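Local structure of esterase LipW (Mycobacterium marinum, 3QH4) at residues Gly94-Gly99 and Ala169-Gly174; His105-Glu110 and Arg302-Gln307; Leu109-Arg114 and His309-Ala314; Arg116-Ser121 and Leu153-Arg158; His288-Leu293 and Trp297-Arg302. The protein is an esterase of the alpha/beta-hydrolase fold that probably hydrolyses ester bonds, with strict selectivity for its substrates. All coordinates share one frame; numbering follows the deposited sequence.

All five contacts are largely buried, but their depth differs. Contact 1 lies nearest the centre of the chain, about 6 Å away, and contact 4 farthest, at about 18 Å. Contacts 2 and 3 join the same two helices, 105-115 and 298-315, with centres about 8 Å apart: contact 2 pairs amides and lays a side chain over a ring, whereas contact 3 meets across the helices through leucine methyls. Contact 5 folds the start of helix 298-315 back on the turn after His288. Contact 4 is hydrophobic between strand 118-122 and Phe155, with a partly exposed Asx turn just after Phe155. Contact 1, aromatic against threonine, borders the presumed active-site elements without touching the other four.

Contact 1 of 5, residues Gly94-Gly99 and Ala169-Gly174; sequences GGFALG and ATLAAG
Thr170 OG1 is gripped by backbone oxygens, in a hydrogen bond with Val196 O and a weak one with Ser166 O one helical turn back, and it also lies 3.5 Å from Phe96 CZ. The threonine stands with OG1 beside its backbone N (chi1 -44°), which sends the hydroxyl back along the helix and leaves CG2 level with the plane of the phenyl ring, at its edge, 3.9 Å from CZ. Thr170 CB comes still closer, 3.7 Å from Phe96 CZ, so the far corner of the ring rests on the branch point of the threonine. The two side chains cross at about a right angle. Helix 167-181 follows the presumed nucleophile elbow of an alpha/beta hydrolase, while 94-99 lies in the loop after strand 85-91, where relatives carry the glycine-rich oxyanion-hole motif; Gly94 and Gly95 probably belong to it. That loop is turned tightly: Ala97 N and Leu98 N both reach Gly94 O, at 3.1 and 2.9 Å, from the same face of its carbonyl plane. Leu171 CD2 adds a looser touch at the ring edge, 4.4 Å from Phe96 CE1, and Tyr226 of helix 216-227 stacks with the Phe96 ring.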
# COMPACT_ATOMS: atom_id res chain seq x y z
N GLY A 94 0.45 -2.41 6.61
CA GLY A 94 0.99 -2.86 7.89
C GLY A 94 1.19 -1.72 8.85
O GLY A 94 1.86 -1.89 9.85
N GLY A 95 0.59 -0.56 8.56
CA GLY A 95 0.67 0.59 9.50
C GLY A 95 2.06 1.06 9.85
O GLY A 95 2.28 1.63 10.95
N PHE A 96 2.98 0.90 8.89
CA PHE A 96 4.43 1.25 9.04
C PHE A 96 5.20 0.37 10.01
O PHE A 96 6.43 0.50 10.07
CB PHE A 96 4.69 2.74 9.44
CG PHE A 96 3.94 3.71 8.62
CD1 PHE A 96 4.37 4.03 7.34
CD2 PHE A 96 2.78 4.30 9.13
CE1 PHE A 96 3.64 4.95 6.55
CE2 PHE A 96 2.06 5.23 8.36
CZ PHE A 96 2.49 5.54 7.06
N ALA A 97 4.49 -0.48 10.75
CA ALA A 97 5.09 -1.29 11.83
C ALA A 97 5.09 -2.80 11.59
O ALA A 97 5.80 -3.55 12.31
CB ALA A 97 4.37 -0.99 13.13
N LEU A 98 4.26 -3.28 10.66
CA LEU A 98 4.11 -4.73 10.44
C LEU A 98 4.47 -5.11 9.02
O LEU A 98 4.43 -4.26 8.11
CB LEU A 98 2.67 -5.18 10.68
CG LEU A 98 2.02 -4.82 12.00
CD1 LEU A 98 0.53 -5.16 11.99
CD2 LEU A 98 2.77 -5.60 13.05
N GLY A 99 4.78 -6.40 8.82
CA GLY A 99 4.81 -6.96 7.48
C GLY A 99 6.19 -7.16 6.88
O GLY A 99 7.21 -6.81 7.47
N ALA A 169 0.88 2.70 0.77
CA ALA A 169 0.45 3.73 -0.18
C ALA A 169 0.94 5.11 0.21
O ALA A 169 1.19 5.93 -0.66
CB ALA A 169 -1.10 3.68 -0.38
N THR A 170 1.15 5.34 1.50
CA THR A 170 1.75 6.60 2.00
C THR A 170 3.13 6.74 1.38
O THR A 170 3.50 7.81 0.87
CB THR A 170 1.87 6.58 3.54
OG1 THR A 170 0.66 6.06 4.12
CG2 THR A 170 2.10 8.00 4.05
N LEU A 171 3.89 5.65 1.42
CA LEU A 171 5.24 5.64 0.85
C LEU A 171 5.17 5.81 -0.68
O LEU A 171 5.96 6.57 -1.25
CB LEU A 171 5.97 4.37 1.20
CG LEU A 171 6.04 4.03 2.69
CD1 LEU A 171 6.65 2.61 2.88
CD2 LEU A 171 6.83 5.10 3.51
N ALA A 172 4.24 5.12 -1.35
CA ALA A 172 4.08 5.26 -2.79
C ALA A 172 3.77 6.70 -3.16
O ALA A 172 4.28 7.21 -4.14
CB ALA A 172 2.96 4.34 -3.30
N ALA A 173 2.93 7.36 -2.36
CA ALA A 173 2.60 8.77 -2.62
C ALA A 173 3.88 9.63 -2.49
O ALA A 173 4.07 10.64 -3.21
CB ALA A 173 1.54 9.23 -1.63
N GLY A 174 4.77 9.25 -1.57
CA GLY A 174 6.06 9.95 -1.44
C GLY A 174 6.93 9.80 -2.68
O GLY A 174 7.54 10.77 -3.15

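Contact 2 of 5, residues His105-Glu110 and Arg302-Gln307; sequences HRQCLE and RLFAMQ
Gln107 leaves its helix with CG anti to the backbone N and then bends (chi2 73°), while Gln307 runs extended beyond CG, and the two side chains meet from opposite directions as a reciprocal amide pair. Gln107 NE2 donates to Gln307 OE1 at 2.8 Å, nearly straight at 169°, and Gln307 NE2 returns a bond to Gln107 OE1 at 3.0 Å. The amide planes are twisted 48° apart, so each donor keeps its acceptor close to its own amide plane but reaches the partner's oxygen tilted out of the carbonyl plane. Two bonds fix the rotation of both amides. Alongside, Glu110 CG sits over the centre of one face of the Phe304 ring in a CH-pi contact, 3.9 Å from the centroid, and the Glu110 carboxylate lies nearly parallel to that ring. Arg106 NE forms a salt bridge with Glu110 OE2 at 2.8 Å, on its anti lone pair, from within the same helix. The axes of the 105-110 and 302-307 segments approach to 10.5 Å. Both glutamines touch His193 of strand 189-193, and Asp291 of helix 290-293 packs against Gln107 and Phe304.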
# COMPACT_ATOMS: atom_id res chain seq x y z
N HIS A 105 1.62 -10.30 -0.75
CA HIS A 105 2.02 -11.16 -1.89
C HIS A 105 0.84 -11.39 -2.87
O HIS A 105 1.04 -11.29 -4.07
CB HIS A 105 2.56 -12.47 -1.31
CG HIS A 105 3.08 -13.46 -2.31
ND1 HIS A 105 4.25 -13.26 -3.02
CD2 HIS A 105 2.63 -14.69 -2.66
CE1 HIS A 105 4.47 -14.31 -3.79
NE2 HIS A 105 3.51 -15.20 -3.58
N ARG A 106 -0.35 -11.66 -2.35
CA ARG A 106 -1.51 -11.89 -3.22
C ARG A 106 -1.77 -10.65 -4.07
O ARG A 106 -1.97 -10.75 -5.28
CB ARG A 106 -2.75 -12.26 -2.41
CG ARG A 106 -4.00 -12.52 -3.28
CD ARG A 106 -3.83 -13.71 -4.23
NE ARG A 106 -5.10 -14.03 -4.91
CZ ARG A 106 -6.07 -14.78 -4.41
NH1 ARG A 106 -5.98 -15.29 -3.17
NH2 ARG A 106 -7.18 -14.99 -5.13
N GLN A 107 -1.79 -9.47 -3.44
CA GLN A 107 -2.01 -8.22 -4.17
C GLN A 107 -1.00 -8.06 -5.31
O GLN A 107 -1.38 -7.64 -6.41
CB GLN A 107 -1.96 -7.04 -3.18
CG GLN A 107 -1.87 -5.60 -3.79
CD GLN A 107 -3.19 -5.12 -4.42
OE1 GLN A 107 -3.94 -4.34 -3.81
NE2 GLN A 107 -3.45 -5.54 -5.65
N CYS A 108 0.27 -8.38 -5.03
CA CYS A 108 1.33 -8.22 -6.02
C CYS A 108 1.10 -9.17 -7.19
O CYS A 108 1.28 -8.77 -8.35
CB CYS A 108 2.73 -8.43 -5.40
SG CYS A 108 3.20 -7.04 -4.31
N LEU A 109 0.72 -10.41 -6.88
CA LEU A 109 0.48 -11.40 -7.93
C LEU A 109 -0.65 -10.94 -8.83
O LEU A 109 -0.62 -11.11 -10.06
CB LEU A 109 0.14 -12.78 -7.34
CG LEU A 109 1.32 -13.46 -6.62
CD1 LEU A 109 0.74 -14.58 -5.77
CD2 LEU A 109 2.39 -13.99 -7.61
N GLU A 110 -1.68 -10.38 -8.20
CA GLU A 110 -2.86 -9.91 -8.94
C GLU A 110 -2.51 -8.75 -9.84
O GLU A 110 -2.90 -8.73 -11.01
CB GLU A 110 -4.04 -9.59 -8.01
CG GLU A 110 -4.54 -10.82 -7.20
CD GLU A 110 -5.19 -11.91 -8.03
OE1 GLU A 110 -5.63 -11.66 -9.17
OE2 GLU A 110 -5.25 -13.05 -7.52
N ARG A 302 -13.42 -7.57 -7.72
CA ARG A 302 -13.67 -6.33 -8.47
C ARG A 302 -12.57 -5.30 -8.22
O ARG A 302 -12.19 -4.57 -9.14
CB ARG A 302 -15.05 -5.76 -8.12
CG ARG A 302 -16.21 -6.52 -8.80
CD ARG A 302 -17.53 -5.72 -8.69
NE ARG A 302 -18.08 -5.80 -7.34
CZ ARG A 302 -18.99 -6.71 -6.96
NH1 ARG A 302 -19.42 -6.73 -5.70
NH2 ARG A 302 -19.45 -7.60 -7.83
N LEU A 303 -12.07 -5.22 -6.98
CA LEU A 303 -10.91 -4.37 -6.69
C LEU A 303 -9.70 -4.77 -7.57
O LEU A 303 -9.13 -3.91 -8.25
CB LEU A 303 -10.52 -4.43 -5.18
CG LEU A 303 -9.18 -3.71 -4.93
CD1 LEU A 303 -9.34 -2.21 -4.98
CD2 LEU A 303 -8.59 -4.17 -3.58
N PHE A 304 -9.32 -6.05 -7.54
CA PHE A 304 -8.18 -6.54 -8.32
C PHE A 304 -8.36 -6.23 -9.82
O PHE A 304 -7.43 -5.83 -10.49
CB PHE A 304 -7.93 -8.03 -8.11
CG PHE A 304 -7.60 -8.42 -6.66
CD1 PHE A 304 -6.84 -7.59 -5.83
CD2 PHE A 304 -8.03 -9.65 -6.16
CE1 PHE A 304 -6.55 -7.98 -4.50
CE2 PHE A 304 -7.74 -10.05 -4.85
CZ PHE A 304 -6.97 -9.22 -4.02
N ALA A 305 -9.57 -6.42 -10.32
CA ALA A 305 -9.83 -6.25 -11.75
C ALA A 305 -9.68 -4.77 -12.08
O ALA A 305 -9.11 -4.43 -13.14
CB ALA A 305 -11.21 -6.77 -12.11
N MET A 306 -10.17 -3.91 -11.18
CA MET A 306 -10.14 -2.47 -11.37
C MET A 306 -8.70 -1.97 -11.39
O MET A 306 -8.32 -1.13 -12.23
CB MET A 306 -10.94 -1.78 -10.26
CG MET A 306 -11.03 -0.29 -10.40
SD MET A 306 -11.93 0.45 -9.02
CE MET A 306 -13.51 -0.38 -9.21
N GLN A 307 -7.90 -2.47 -10.47
CA GLN A 307 -6.49 -2.12 -10.39
C GLN A 307 -5.77 -2.58 -11.64
O GLN A 307 -4.95 -1.84 -12.17
CB GLN A 307 -5.86 -2.80 -9.17
CG GLN A 307 -6.37 -2.28 -7.83
CD GLN A 307 -5.85 -3.15 -6.69
OE1 GLN A 307 -5.76 -4.38 -6.84
NE2 GLN A 307 -5.54 -2.54 -5.54

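Contact 3 of 5, residues Leu109-Arg114 and His309-Ala314; sequences LELARR and HALADA
Leu311 is the first residue of 309-314 to touch the other helix: its CD1 meets Leu111 CD2 at 3.9 Å, methyl against methyl. Both leucines hold CG beside the backbone N and extend beyond it, and their side chains cross obliquely, so a single methyl from each makes the junction. Beyond this point Leu311 also rests on Phe189 and Leu191 of strand 189-193, while Leu111 lies on Gln307, one helical turn before Leu311. Ala312 follows, with CB pointing toward helix 105-115 but no closer than 4.5 Å to Arg114 O, a loose approach near the helix end.

The strong chemistry lies within 109-114. Glu110 OE1 accepts three hydrogen bonds: from Arg114 NE at 2.8 Å, Arg114 NH2 at 3.0 Å and Arg113 NH2 at 2.9 Å. Arg114 grips it side-on, both nitrogens converging on the one oxygen, which lies in its guanidinium plane. Arg113 approaches on the syn side of the carboxylate, with the oxygen 25° out of its own guanidinium plane, and Arg114 CG sits over one face of the Arg113 guanidinium. Arg114 NH2 also bonds Gln301 OE1, and its side chain packs on Phe304 and Ala305. Between the two segments, then, contact rests on one methyl pair and a loose methyl-to-carbonyl approach, neither directional, whereas Arg114 is oriented by its bonds to Glu110 and Gln301; so many positive neighbours would be expected to favour an ionised Glu110.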
# COMPACT_ATOMS: atom_id res chain seq x y z
N LEU A 109 0.72 -10.41 -6.88
CA LEU A 109 0.48 -11.40 -7.93
C LEU A 109 -0.65 -10.94 -8.83
O LEU A 109 -0.62 -11.11 -10.06
CB LEU A 109 0.14 -12.78 -7.34
CG LEU A 109 1.32 -13.46 -6.62
CD1 LEU A 109 0.74 -14.58 -5.77
CD2 LEU A 109 2.39 -13.99 -7.61
N GLU A 110 -1.68 -10.38 -8.20
CA GLU A 110 -2.86 -9.91 -8.94
C GLU A 110 -2.51 -8.75 -9.84
O GLU A 110 -2.90 -8.73 -11.01
CB GLU A 110 -4.04 -9.59 -8.01
CG GLU A 110 -4.54 -10.82 -7.20
CD GLU A 110 -5.19 -11.91 -8.03
OE1 GLU A 110 -5.63 -11.66 -9.17
OE2 GLU A 110 -5.25 -13.05 -7.52
N LEU A 111 -1.74 -7.79 -9.32
CA LEU A 111 -1.31 -6.65 -10.15
C LEU A 111 -0.48 -7.11 -11.35
O LEU A 111 -0.75 -6.71 -12.48
CB LEU A 111 -0.50 -5.64 -9.33
CG LEU A 111 -1.24 -4.87 -8.24
CD1 LEU A 111 -0.28 -3.93 -7.51
CD2 LEU A 111 -2.41 -4.06 -8.84
N ALA A 112 0.53 -7.94 -11.10
CA ALA A 112 1.43 -8.37 -12.17
C ALA A 112 0.65 -9.04 -13.29
O ALA A 112 0.81 -8.72 -14.46
CB ALA A 112 2.51 -9.33 -11.62
N ARG A 113 -0.20 -9.99 -12.92
CA ARG A 113 -0.90 -10.81 -13.89
C ARG A 113 -1.94 -9.99 -14.66
O ARG A 113 -2.00 -10.02 -15.91
CB ARG A 113 -1.60 -11.97 -13.18
CG ARG A 113 -2.48 -12.80 -14.11
CD ARG A 113 -3.00 -14.04 -13.39
NE ARG A 113 -3.98 -13.71 -12.37
CZ ARG A 113 -5.28 -13.57 -12.58
NH1 ARG A 113 -5.79 -13.70 -13.82
NH2 ARG A 113 -6.09 -13.27 -11.56
N ARG A 114 -2.75 -9.24 -13.92
CA ARG A 114 -3.86 -8.53 -14.54
C ARG A 114 -3.44 -7.31 -15.35
O ARG A 114 -4.07 -7.00 -16.39
CB ARG A 114 -4.91 -8.15 -13.50
CG ARG A 114 -5.62 -9.39 -12.87
CD ARG A 114 -6.59 -8.89 -11.83
NE ARG A 114 -6.99 -9.94 -10.90
CZ ARG A 114 -8.24 -10.34 -10.72
NH1 ARG A 114 -9.23 -9.82 -11.45
NH2 ARG A 114 -8.51 -11.27 -9.80
N HIS A 309 -6.93 -3.07 -14.66
CA HIS A 309 -7.34 -2.30 -15.83
C HIS A 309 -6.71 -0.91 -15.79
O HIS A 309 -6.33 -0.38 -16.82
CB HIS A 309 -8.86 -2.25 -15.95
CG HIS A 309 -9.46 -3.52 -16.50
ND1 HIS A 309 -9.03 -4.09 -17.69
CD2 HIS A 309 -10.44 -4.33 -16.02
CE1 HIS A 309 -9.72 -5.19 -17.92
NE2 HIS A 309 -10.58 -5.37 -16.92
N ALA A 310 -6.58 -0.33 -14.60
CA ALA A 310 -6.05 1.03 -14.44
C ALA A 310 -4.60 1.06 -14.86
O ALA A 310 -4.19 1.92 -15.66
CB ALA A 310 -6.20 1.52 -12.99
N LEU A 311 -3.83 0.10 -14.35
CA LEU A 311 -2.44 -0.01 -14.71
C LEU A 311 -2.29 -0.40 -16.15
O LEU A 311 -1.46 0.16 -16.85
CB LEU A 311 -1.72 -1.04 -13.83
CG LEU A 311 -1.35 -0.59 -12.42
CD1 LEU A 311 -0.83 -1.80 -11.61
CD2 LEU A 311 -0.32 0.58 -12.47
N ALA A 312 -3.09 -1.36 -16.63
CA ALA A 312 -2.91 -1.81 -18.02
C ALA A 312 -3.17 -0.65 -18.98
O ALA A 312 -2.49 -0.50 -20.00
CB ALA A 312 -3.83 -2.98 -18.34
N ASP A 313 -4.16 0.18 -18.67
CA ASP A 313 -4.44 1.32 -19.57
C ASP A 313 -3.30 2.33 -19.56
O ASP A 313 -3.02 2.97 -20.58
CB ASP A 313 -5.77 2.00 -19.23
CG ASP A 313 -6.99 1.16 -19.66
OD1 ASP A 313 -6.83 0.16 -20.40
OD2 ASP A 313 -8.10 1.51 -19.25
N ALA A 314 -2.63 2.47 -18.41
CA ALA A 314 -1.49 3.39 -18.30
C ALA A 314 -0.30 2.86 -19.10
O ALA A 314 0.42 3.61 -19.81
CB ALA A 314 -1.11 3.56 -16.83

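Contact 4 of 5, residues Arg116-Ser121 and Leu153-Arg158; sequences RCAVVS and LGFDAR
Phe155 presses the far end of its ring on two residues of strand 118-122: Ala118 CB lies 3.6 Å from Phe155 CE1, and Val120 CG2 lies 3.7 Å from Phe155 CZ. Being two positions apart, Ala118 and Val120 present CB on the same side of the strand, and both methyls come to the same side of the ring plane, at oblique angles. Leu153 CB covers the opposite face, 3.6 Å above the plane and offset toward the rim. Gly154, with phi of 83°, closes the preceding helix in a Schellman motif. The phenyl is therefore clasped between its own chain and the strand. With CG beside the backbone N (chi1 -54°), the ring swings from its strand toward Val120, whose side chain it crosses at about a right angle.

In the alpha/beta-hydrolase sheet, strand 118-122 lies between 72-79 and 85-91, and helices 134-148 and 150-153 carry the chain over one side before it re-enters as strand 160-165: a beta-alpha-beta crossover that passes over strand 85-91. Phe155 fills part of this layer, touching Val146 of helix 134-148, Val87 and Ile77, while Val119 faces the other side of the sheet, against helix 105-115.

The outer end is looser and polar. Beyond the ring, partly exposed Asp156 makes an Asx turn, its OD1 accepting from Arg158 N at 3.0 Å with the donor above the carboxylate plane, and its OD2 forms a salt bridge with Arg159. Here the chain turns a corner, and Arg158 is modelled only to CB.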
# COMPACT_ATOMS: atom_id res chain seq x y z
N ARG A 116 -0.43 -7.10 -16.69
CA ARG A 116 0.65 -7.57 -17.59
C ARG A 116 1.92 -6.76 -17.38
O ARG A 116 2.36 -6.05 -18.26
CB ARG A 116 0.20 -7.56 -19.07
CG ARG A 116 -1.06 -8.40 -19.28
CD ARG A 116 -1.55 -8.46 -20.76
NE ARG A 116 -1.93 -7.15 -21.30
CZ ARG A 116 -2.97 -6.40 -20.91
NH1 ARG A 116 -3.80 -6.78 -19.93
NH2 ARG A 116 -3.17 -5.23 -21.51
N CYS A 117 2.53 -6.91 -16.21
CA CYS A 117 3.67 -6.09 -15.86
C CYS A 117 4.55 -6.81 -14.86
O CYS A 117 4.27 -7.95 -14.44
CB CYS A 117 3.23 -4.73 -15.26
SG CYS A 117 2.40 -4.88 -13.61
N ALA A 118 5.64 -6.14 -14.50
CA ALA A 118 6.49 -6.56 -13.39
C ALA A 118 6.14 -5.71 -12.17
O ALA A 118 5.70 -4.54 -12.29
CB ALA A 118 7.98 -6.35 -13.76
N VAL A 119 6.30 -6.31 -11.00
CA VAL A 119 6.11 -5.59 -9.75
C VAL A 119 7.37 -5.83 -8.90
O VAL A 119 7.84 -6.97 -8.78
CB VAL A 119 4.86 -6.11 -9.00
CG1 VAL A 119 4.69 -5.41 -7.63
CG2 VAL A 119 3.57 -5.91 -9.85
N VAL A 120 7.89 -4.77 -8.32
CA VAL A 120 9.02 -4.91 -7.37
C VAL A 120 8.48 -4.45 -6.02
O VAL A 120 8.19 -3.26 -5.83
CB VAL A 120 10.25 -4.11 -7.81
CG1 VAL A 120 11.42 -4.23 -6.82
CG2 VAL A 120 10.71 -4.58 -9.21
N SER A 121 8.37 -5.41 -5.09
CA SER A 121 7.80 -5.15 -3.77
C SER A 121 8.95 -4.88 -2.79
O SER A 121 9.92 -5.66 -2.73
CB SER A 121 6.95 -6.35 -3.33
OG SER A 121 6.47 -6.16 -2.01
N LEU A 153 17.56 -5.96 -15.60
CA LEU A 153 16.39 -6.56 -14.92
C LEU A 153 15.20 -6.85 -15.84
O LEU A 153 14.27 -7.58 -15.45
CB LEU A 153 15.97 -5.67 -13.73
CG LEU A 153 16.98 -5.52 -12.59
CD1 LEU A 153 16.51 -4.42 -11.64
CD2 LEU A 153 17.21 -6.84 -11.84
N GLY A 154 15.21 -6.31 -17.06
CA GLY A 154 14.13 -6.56 -18.01
C GLY A 154 12.91 -5.65 -17.84
O GLY A 154 11.78 -6.06 -18.12
N PHE A 155 13.16 -4.42 -17.38
CA PHE A 155 12.09 -3.42 -17.20
C PHE A 155 12.14 -2.30 -18.23
O PHE A 155 13.21 -1.93 -18.71
CB PHE A 155 12.19 -2.77 -15.82
CG PHE A 155 12.20 -3.74 -14.67
CD1 PHE A 155 11.54 -4.96 -14.74
CD2 PHE A 155 12.88 -3.42 -13.48
CE1 PHE A 155 11.56 -5.86 -13.66
CE2 PHE A 155 12.92 -4.31 -12.40
CZ PHE A 155 12.26 -5.52 -12.49
N ASP A 156 10.99 -1.75 -18.55
CA ASP A 156 10.88 -0.51 -19.31
C ASP A 156 10.75 0.67 -18.33
O ASP A 156 9.68 0.95 -17.79
CB ASP A 156 9.68 -0.57 -20.26
CG ASP A 156 9.56 0.67 -21.15
OD1 ASP A 156 10.42 1.58 -21.04
OD2 ASP A 156 8.62 0.72 -21.97
N ALA A 157 11.86 1.38 -18.12
CA ALA A 157 11.86 2.53 -17.20
C ALA A 157 10.98 3.69 -17.65
O ALA A 157 10.62 4.55 -16.82
CB ALA A 157 13.30 3.01 -16.95
N ARG A 158 10.62 3.73 -18.93
CA ARG A 158 9.67 4.75 -19.41
C ARG A 158 8.23 4.45 -18.98
O ARG A 158 7.33 5.29 -19.18
CB ARG A 158 9.74 4.90 -20.93

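Contact 5 of 5, residues His288-Leu293 and Trp297-Arg302; sequences HGFDSL and WTTSQR
Phe290 and Trp297 cross at about a right angle, with Phe290 CB lying in the plane of the indole at its edge, 4.0 Å from Trp297 CZ3. In this alpha/beta hydrolase the contact joins two consecutive helices: after a short connection the first turns of helix 298-315 pack back against short helix 290-293, which starts after Gly289. The short helix follows His288, which hydrogen-bonds Ser166 OG and Asp258 OD2, geometry consistent with a Ser-His-Asp catalytic triad.

The phenyl ring is aimed by an uncommon torsion, CG lying between the backbone N and the carbonyl carbon (chi1 66°), the crowded position. From there the ring runs alongside the start of helix 298-315. Its edge faces Ser300 OG, near the ring plane and 3.7 Å from Phe290 CD2, while Thr299 CG2 reaches Phe290 CE2 at 3.9 Å from an oblique direction. Thr299 also holds Trp297, its CB standing 3.3 Å above the indole plane toward the rim, so the threonine bridges the two aromatic groups. Leu19 of helix 17-20 touches the side chains of both Phe290 and Trp297.

Asp291 has a similar first torsion (chi1 58°), but its carboxylate leads away from 297-302; OD1 is hydrogen-bonded to His193 NE2, and the side chain packs on Leu303 and Phe304 further along helix 298-315. Its CB meets Ser300 CB at 3.9 Å. Ser300 OG, hydrogen-bonded to Leu294 O, comes within 3.3 Å of Asp291 CA.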
# COMPACT_ATOMS: atom_id res chain seq x y z
N HIS A 288 -11.42 -1.75 6.29
CA HIS A 288 -10.01 -1.78 5.89
C HIS A 288 -9.49 -3.21 5.79
O HIS A 288 -9.75 -4.04 6.67
CB HIS A 288 -9.18 -1.03 6.93
CG HIS A 288 -7.85 -0.59 6.41
ND1 HIS A 288 -7.72 0.48 5.55
CD2 HIS A 288 -6.60 -1.05 6.64
CE1 HIS A 288 -6.44 0.67 5.27
NE2 HIS A 288 -5.73 -0.23 5.93
N GLY A 289 -8.77 -3.49 4.73
CA GLY A 289 -8.10 -4.77 4.57
C GLY A 289 -9.03 -5.81 3.98
O GLY A 289 -8.70 -6.99 4.01
N PHE A 290 -10.19 -5.39 3.42
CA PHE A 290 -11.19 -6.36 2.91
C PHE A 290 -10.63 -7.36 1.91
O PHE A 290 -10.98 -8.54 1.96
CB PHE A 290 -12.45 -5.66 2.35
CG PHE A 290 -12.21 -4.83 1.09
CD1 PHE A 290 -11.88 -3.47 1.21
CD2 PHE A 290 -12.34 -5.41 -0.20
CE1 PHE A 290 -11.70 -2.68 0.07
CE2 PHE A 290 -12.15 -4.64 -1.33
CZ PHE A 290 -11.82 -3.27 -1.20
N ASP A 291 -9.74 -6.90 1.04
CA ASP A 291 -9.21 -7.77 -0.01
C ASP A 291 -8.16 -8.74 0.51
O ASP A 291 -7.92 -9.77 -0.14
CB ASP A 291 -8.66 -6.97 -1.19
CG ASP A 291 -7.55 -6.02 -0.75
OD1 ASP A 291 -7.82 -5.16 0.10
OD2 ASP A 291 -6.40 -6.19 -1.22
N SER A 292 -7.58 -8.44 1.68
CA SER A 292 -6.70 -9.38 2.40
C SER A 292 -7.49 -10.40 3.20
O SER A 292 -7.13 -11.61 3.24
CB SER A 292 -5.76 -8.60 3.33
OG SER A 292 -4.90 -7.77 2.55
N LEU A 293 -8.56 -9.94 3.85
CA LEU A 293 -9.43 -10.81 4.65
C LEU A 293 -10.16 -11.84 3.81
O LEU A 293 -10.32 -12.99 4.25
CB LEU A 293 -10.45 -9.99 5.47
CG LEU A 293 -9.86 -9.12 6.61
CD1 LEU A 293 -10.81 -7.97 6.97
CD2 LEU A 293 -9.53 -9.95 7.86
N TRP A 297 -13.64 -12.97 -2.48
CA TRP A 297 -14.93 -12.35 -2.45
C TRP A 297 -15.12 -11.53 -3.73
O TRP A 297 -14.18 -10.94 -4.23
CB TRP A 297 -14.97 -11.45 -1.21
CG TRP A 297 -16.22 -10.64 -0.97
CD1 TRP A 297 -17.52 -11.00 -1.22
CD2 TRP A 297 -16.28 -9.38 -0.30
NE1 TRP A 297 -18.37 -10.00 -0.83
CE2 TRP A 297 -17.64 -9.00 -0.24
CE3 TRP A 297 -15.30 -8.50 0.21
CZ2 TRP A 297 -18.06 -7.79 0.31
CZ3 TRP A 297 -15.70 -7.30 0.76
CH2 TRP A 297 -17.09 -6.95 0.80
N THR A 298 -16.33 -11.52 -4.26
CA THR A 298 -16.61 -10.75 -5.49
C THR A 298 -16.11 -9.30 -5.36
O THR A 298 -15.58 -8.74 -6.30
CB THR A 298 -18.10 -10.78 -5.87
OG1 THR A 298 -18.91 -10.58 -4.69
CG2 THR A 298 -18.46 -12.11 -6.49
N THR A 299 -16.27 -8.69 -4.19
CA THR A 299 -15.84 -7.30 -4.03
C THR A 299 -14.32 -7.14 -4.12
O THR A 299 -13.83 -6.20 -4.77
CB THR A 299 -16.41 -6.68 -2.72
OG1 THR A 299 -17.83 -6.62 -2.83
CG2 THR A 299 -15.87 -5.28 -2.49
N SER A 300 -13.59 -8.06 -3.48
CA SER A 300 -12.14 -8.10 -3.58
C SER A 300 -11.71 -8.34 -5.01
O SER A 300 -10.77 -7.72 -5.50
CB SER A 300 -11.57 -9.19 -2.66
OG SER A 300 -12.03 -8.93 -1.32
N GLN A 301 -12.41 -9.25 -5.70
CA GLN A 301 -12.08 -9.50 -7.10
C GLN A 301 -12.33 -8.30 -7.98
O GLN A 301 -11.54 -8.03 -8.90
CB GLN A 301 -12.83 -10.73 -7.62
CG GLN A 301 -12.35 -12.04 -6.96
CD GLN A 301 -10.98 -12.49 -7.52
OE1 GLN A 301 -10.82 -12.63 -8.75
NE2 GLN A 301 -10.00 -12.71 -6.64
N ARG A 302 -13.42 -7.57 -7.72
CA ARG A 302 -13.67 -6.33 -8.47
C ARG A 302 -12.57 -5.30 -8.22
O ARG A 302 -12.19 -4.57 -9.14
CB ARG A 302 -15.05 -5.76 -8.12
CG ARG A 302 -16.21 -6.52 -8.80
CD ARG A 302 -17.53 -5.72 -8.69
NE ARG A 302 -18.08 -5.80 -7.34
CZ ARG A 302 -18.99 -6.71 -6.96
NH1 ARG A 302 -19.42 -6.73 -5.70
NH2 ARG A 302 -19.45 -7.60 -7.83